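Local coordinates for protein fatty acyl CoA synthetase FADD13 (FATTY-ACYL-CoA SYNTHETASE) (Mycobacterium tuberculosis, PDB 3R44) that belongs to the ANL superfamily of AMP-binding enzymes, with a large N-terminal domain followed by a small C-terminal one, at residues T346-R358 / D388-I400. Residues are numbered along the deposited sequence; the frame is centred on the assembly and turned at random.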
loop_
_atom_site.group_PDB
_atom_site.type_symbol
_atom_site.label_atom_id
_atom_site.label_comp_id
_atom_site.label_asym_id
_atom_site.label_seq_id
_atom_site.Cartn_x
_atom_site.Cartn_y
_atom_site.Cartn_z
ATOM N N THR A 346 -14.994 5.328 -7.713
ATOM C CA THR A 346 -14.499 3.956 -7.920
ATOM C C THR A 346 -15.681 3.011 -8.094
ATOM O O THR A 346 -16.659 3.068 -7.323
ATOM C CB THR A 346 -13.566 3.461 -6.768
ATOM O OG1 THR A 346 -12.667 2.447 -7.256
ATOM C CG2 THR A 346 -14.354 2.876 -5.621
ATOM N N ASP A 347 -15.621 2.145 -9.120
ATOM C CA ASP A 347 -16.580 1.067 -9.189
ATOM C C ASP A 347 -15.849 -0.237 -8.880
ATOM O O ASP A 347 -14.728 -0.463 -9.335
ATOM C CB ASP A 347 -17.267 0.943 -10.557
ATOM C CG ASP A 347 -18.071 2.202 -10.966
ATOM O OD1 ASP A 347 -18.425 3.017 -10.100
ATOM O OD2 ASP A 347 -18.377 2.383 -12.169
ATOM N N VAL A 348 -16.461 -1.111 -8.108
ATOM C CA VAL A 348 -15.783 -2.360 -7.694
ATOM C C VAL A 348 -16.755 -3.470 -7.928
ATOM O O VAL A 348 -17.925 -3.298 -7.617
ATOM C CB VAL A 348 -15.405 -2.333 -6.187
ATOM C CG1 VAL A 348 -14.805 -3.705 -5.751
ATOM C CG2 VAL A 348 -14.508 -1.091 -5.849
ATOM N N ALA A 349 -16.339 -4.587 -8.520
ATOM C CA ALA A 349 -17.267 -5.661 -8.807
ATOM C C ALA A 349 -16.476 -6.962 -8.715
ATOM O O ALA A 349 -15.279 -6.926 -8.353
ATOM C CB ALA A 349 -17.932 -5.494 -10.242
ATOM N N VAL A 350 -17.129 -8.074 -9.020
ATOM C CA VAL A 350 -16.461 -9.383 -9.101
ATOM C C VAL A 350 -16.675 -10.038 -10.449
ATOM O O VAL A 350 -17.803 -10.070 -10.949
ATOM C CB VAL A 350 -16.896 -10.320 -7.936
ATOM C CG1 VAL A 350 -16.269 -9.864 -6.609
ATOM C CG2 VAL A 350 -18.381 -10.407 -7.881
ATOM N N ARG A 351 -15.607 -10.620 -11.024
ATOM C CA ARG A 351 -15.672 -11.253 -12.314
ATOM C C ARG A 351 -15.707 -12.744 -12.086
ATOM O O ARG A 351 -14.764 -13.301 -11.550
ATOM C CB ARG A 351 -14.428 -10.878 -13.118
ATOM C CG ARG A 351 -14.307 -11.463 -14.483
ATOM C CD ARG A 351 -13.035 -10.954 -15.106
ATOM N NE ARG A 351 -12.951 -11.313 -16.515
ATOM C CZ ARG A 351 -12.610 -12.496 -16.991
ATOM N NH1 ARG A 351 -12.323 -13.522 -16.189
ATOM N NH2 ARG A 351 -12.589 -12.653 -18.321
ATOM N N GLY A 352 -16.814 -13.367 -12.480
ATOM C CA GLY A 352 -17.028 -14.769 -12.252
ATOM C C GLY A 352 -16.166 -15.623 -13.159
ATOM O O GLY A 352 -15.539 -15.114 -14.116
ATOM N N ASP A 353 -16.127 -16.918 -12.830
ATOM C CA ASP A 353 -15.424 -17.941 -13.612
ATOM C C ASP A 353 -15.941 -17.931 -15.047
ATOM O O ASP A 353 -15.182 -18.199 -15.985
ATOM N N ASP A 354 -17.216 -17.560 -15.207
ATOM C CA ASP A 354 -17.830 -17.412 -16.541
ATOM C C ASP A 354 -17.428 -16.153 -17.326
ATOM O O ASP A 354 -17.874 -15.956 -18.457
ATOM C CB ASP A 354 -19.380 -17.495 -16.461
ATOM C CG ASP A 354 -20.033 -16.414 -15.558
ATOM O OD1 ASP A 354 -19.354 -15.515 -15.003
ATOM O OD2 ASP A 354 -21.272 -16.473 -15.414
ATOM N N GLY A 355 -16.627 -15.278 -16.723
ATOM C CA GLY A 355 -16.317 -13.989 -17.336
ATOM C C GLY A 355 -17.338 -12.883 -17.117
ATOM O O GLY A 355 -17.095 -11.751 -17.509
ATOM N N VAL A 356 -18.475 -13.167 -16.485
ATOM C CA VAL A 356 -19.444 -12.112 -16.194
ATOM C C VAL A 356 -18.985 -11.251 -14.992
ATOM O O VAL A 356 -18.635 -11.739 -13.916
ATOM C CB VAL A 356 -20.888 -12.655 -15.980
ATOM C CG1 VAL A 356 -21.870 -11.509 -15.704
ATOM C CG2 VAL A 356 -21.326 -13.475 -17.197
ATOM N N ILE A 357 -19.005 -9.946 -15.177
ATOM C CA ILE A 357 -18.710 -9.042 -14.086
ATOM C C ILE A 357 -20.013 -8.665 -13.370
ATOM O O ILE A 357 -20.942 -8.144 -13.993
ATOM C CB ILE A 357 -17.960 -7.798 -14.596
ATOM C CG1 ILE A 357 -16.627 -8.226 -15.238
ATOM C CG2 ILE A 357 -17.744 -6.747 -13.486
ATOM C CD1 ILE A 357 -15.791 -7.069 -15.739
ATOM N N ARG A 358 -20.056 -8.879 -12.063
ATOM C CA ARG A 358 -21.255 -8.589 -11.257
ATOM C C ARG A 358 -20.982 -7.682 -10.040
ATOM O O ARG A 358 -19.941 -7.820 -9.383
ATOM C CB ARG A 358 -21.874 -9.901 -10.737
ATOM C CG ARG A 358 -22.072 -11.014 -11.733
ATOM C CD ARG A 358 -22.689 -12.269 -11.105
ATOM N NE ARG A 358 -23.133 -13.138 -12.179
ATOM C CZ ARG A 358 -22.353 -13.970 -12.864
ATOM N NH1 ARG A 358 -21.055 -14.127 -12.577
ATOM N NH2 ARG A 358 -22.876 -14.661 -13.847
ATOM N N ASP A 388 -10.092 -6.056 -18.554
ATOM C CA ASP A 388 -11.230 -6.646 -19.244
ATOM C C ASP A 388 -12.267 -5.557 -19.429
ATOM O O ASP A 388 -13.000 -5.236 -18.480
ATOM C CB ASP A 388 -11.839 -7.741 -18.391
ATOM C CG ASP A 388 -12.984 -8.467 -19.090
ATOM O OD1 ASP A 388 -13.324 -8.081 -20.242
ATOM O OD2 ASP A 388 -13.520 -9.432 -18.478
ATOM N N ASN A 389 -12.284 -4.961 -20.623
ATOM C CA ASN A 389 -13.201 -3.850 -20.943
ATOM C C ASN A 389 -13.202 -2.706 -19.954
ATOM O O ASN A 389 -14.273 -2.303 -19.450
ATOM C CB ASN A 389 -14.625 -4.350 -21.041
ATOM C CG ASN A 389 -14.829 -5.284 -22.202
ATOM O OD1 ASN A 389 -15.362 -6.386 -22.023
ATOM N ND2 ASN A 389 -14.383 -4.878 -23.398
ATOM N N GLY A 390 -12.019 -2.235 -19.632
ATOM C CA GLY A 390 -11.843 -1.142 -18.730
ATOM C C GLY A 390 -11.770 -1.563 -17.286
ATOM O O GLY A 390 -11.423 -0.757 -16.488
ATOM N N TRP A 391 -12.148 -2.815 -16.947
ATOM C CA TRP A 391 -12.076 -3.309 -15.567
ATOM C C TRP A 391 -10.701 -3.915 -15.325
ATOM O O TRP A 391 -10.292 -4.797 -16.064
ATOM C CB TRP A 391 -13.116 -4.364 -15.329
ATOM C CG TRP A 391 -14.498 -3.863 -15.347
ATOM C CD1 TRP A 391 -15.341 -3.810 -16.388
ATOM C CD2 TRP A 391 -15.227 -3.416 -14.206
ATOM N NE1 TRP A 391 -16.598 -3.366 -15.968
ATOM C CE2 TRP A 391 -16.536 -3.108 -14.627
ATOM C CE3 TRP A 391 -14.888 -3.251 -12.866
ATOM C CZ2 TRP A 391 -17.505 -2.601 -13.763
ATOM C CZ3 TRP A 391 -15.860 -2.766 -12.000
ATOM C CH2 TRP A 391 -17.153 -2.436 -12.464
ATOM N N PHE A 392 -10.011 -3.408 -14.302
ATOM C CA PHE A 392 -8.721 -3.926 -13.889
ATOM C C PHE A 392 -8.912 -5.219 -13.082
ATOM O O PHE A 392 -9.636 -5.215 -12.102
ATOM C CB PHE A 392 -7.949 -2.918 -13.032
ATOM C CG PHE A 392 -6.704 -3.481 -12.475
ATOM C CD1 PHE A 392 -5.599 -3.705 -13.289
ATOM C CD2 PHE A 392 -6.611 -3.814 -11.147
ATOM C CE1 PHE A 392 -4.470 -4.298 -12.788
ATOM C CE2 PHE A 392 -5.487 -4.375 -10.648
ATOM C CZ PHE A 392 -4.396 -4.610 -11.451
ATOM N N ARG A 393 -8.272 -6.299 -13.495
ATOM C CA ARG A 393 -8.354 -7.561 -12.774
ATOM C C ARG A 393 -7.282 -7.679 -11.699
ATOM O O ARG A 393 -6.066 -7.741 -11.986
ATOM C CB ARG A 393 -8.226 -8.700 -13.755
ATOM C CG ARG A 393 -9.348 -8.674 -14.792
ATOM C CD ARG A 393 -9.279 -9.745 -15.873
ATOM N NE ARG A 393 -9.133 -11.093 -15.341
ATOM C CZ ARG A 393 -9.009 -12.204 -16.054
ATOM N NH1 ARG A 393 -9.068 -12.198 -17.370
ATOM N NH2 ARG A 393 -8.848 -13.349 -15.426
ATOM N N THR A 394 -7.706 -7.712 -10.456
ATOM C CA THR A 394 -6.763 -7.649 -9.353
ATOM C C THR A 394 -6.011 -8.962 -9.116
ATOM O O THR A 394 -4.938 -8.926 -8.514
ATOM C CB THR A 394 -7.461 -7.256 -8.009
ATOM O OG1 THR A 394 -8.389 -8.303 -7.655
ATOM C CG2 THR A 394 -8.221 -5.919 -8.122
ATOM N N GLY A 395 -6.580 -10.104 -9.505
ATOM C CA GLY A 395 -6.033 -11.394 -9.167
ATOM C C GLY A 395 -6.428 -11.832 -7.762
ATOM O O GLY A 395 -6.066 -12.926 -7.315
ATOM N N ASP A 396 -7.161 -10.963 -7.055
ATOM C CA ASP A 396 -7.614 -11.276 -5.701
ATOM C C ASP A 396 -9.046 -11.785 -5.807
ATOM O O ASP A 396 -9.810 -11.351 -6.681
ATOM C CB ASP A 396 -7.580 -10.021 -4.824
ATOM C CG ASP A 396 -6.173 -9.476 -4.571
ATOM O OD1 ASP A 396 -5.131 -10.159 -4.758
ATOM O OD2 ASP A 396 -6.120 -8.294 -4.194
ATOM N N ILE A 397 -9.437 -12.729 -4.958
ATOM C CA ILE A 397 -10.765 -13.281 -4.998
ATOM C C ILE A 397 -11.563 -12.717 -3.822
ATOM O O ILE A 397 -11.029 -12.586 -2.693
ATOM C CB ILE A 397 -10.740 -14.819 -4.881
ATOM C CG1 ILE A 397 -9.887 -15.440 -5.989
ATOM C CG2 ILE A 397 -12.186 -15.406 -4.856
ATOM C CD1 ILE A 397 -10.236 -14.986 -7.402
ATOM N N GLY A 398 -12.833 -12.448 -4.039
ATOM C CA GLY A 398 -13.627 -12.003 -2.918
ATOM C C GLY A 398 -15.116 -12.186 -3.149
ATOM O O GLY A 398 -15.539 -12.817 -4.095
ATOM N N GLU A 399 -15.894 -11.623 -2.246
ATOM C CA GLU A 399 -17.350 -11.732 -2.304
ATOM C C GLU A 399 -17.931 -10.385 -1.929
ATOM O O GLU A 399 -17.516 -9.815 -0.940
ATOM C CB GLU A 399 -17.871 -12.789 -1.313
ATOM C CG GLU A 399 -19.395 -13.008 -1.459
ATOM C CD GLU A 399 -19.915 -14.282 -0.746
ATOM O OE1 GLU A 399 -19.096 -15.043 -0.174
ATOM O OE2 GLU A 399 -21.146 -14.531 -0.790
ATOM N N ILE A 400 -18.904 -9.899 -2.686
ATOM C CA ILE A 400 -19.605 -8.676 -2.374
ATOM C C ILE A 400 -20.988 -9.107 -1.911
ATOM O O ILE A 400 -21.715 -9.755 -2.664
ATOM C CB ILE A 400 -19.632 -7.701 -3.553
ATOM C CG1 ILE A 400 -18.204 -7.415 -4.036
ATOM C CG2 ILE A 400 -20.364 -6.395 -3.187
ATOM C CD1 ILE A 400 -18.132 -6.534 -5.282
#
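Ile357 sets its CD1 methyl on one face of the Trp391 indole. The methyl lies 3.6 Å from the centroid of the five-membered ring, a CH-pi contact. Ile357 CG2 covers the same face further along, near CE2. The far end of the indole reaches strand 346-351, where Trp391 CZ3 lies 3.9 Å from Ala349 CB and CH2 meets Asp347 CB.

A charged cluster lies alongside. Arg351 NE donates to Asp388 OD2 at 2.8 Å, an almost straight bond (175°) in a salt bridge. Asp388 OD2 lies in the guanidinium plane of Arg351, and the N-H reaches it on the anti side of the carboxylate. The two flat groups are turned 62° apart. Arg351 NH2 adds a weak bond to the same oxygen. With CG anti to the backbone N (chi1 179°) and an extended chain to NE, Arg351 spans the distance to the carboxylate. Arg393 stacks flat on the Arg351 guanidinium, centres 3.7 Å apart, and Gly355 CA lies over the opposite face. The two like charges are probably eased by separate acid partners, Asp388 for Arg351 and Glu364 for Arg393.

Beyond the corner at Gly395, strand 396-400, paired with 406-410, packs on strand 346-351. Ile400 CD1 lies 3.7 Å from Ala349 CA and 4.0 Å from Val350 CG1, which also touches Gly398 O.

Backbone pairing positions these groups. Val350 and Arg358 pair through two backbone bonds, which helps to hold Ile357 beside Arg351, on the face toward the indole. The type I' turn from Asp388 to Trp391, closed by backbone bonds in both directions, puts both side chains toward segment 346-358. In this ANL-superfamily fold, side chains on one face of a five-stranded antiparallel sheet reach over its middle strand, 364-369, where the indole also touches Val366 and Lys368.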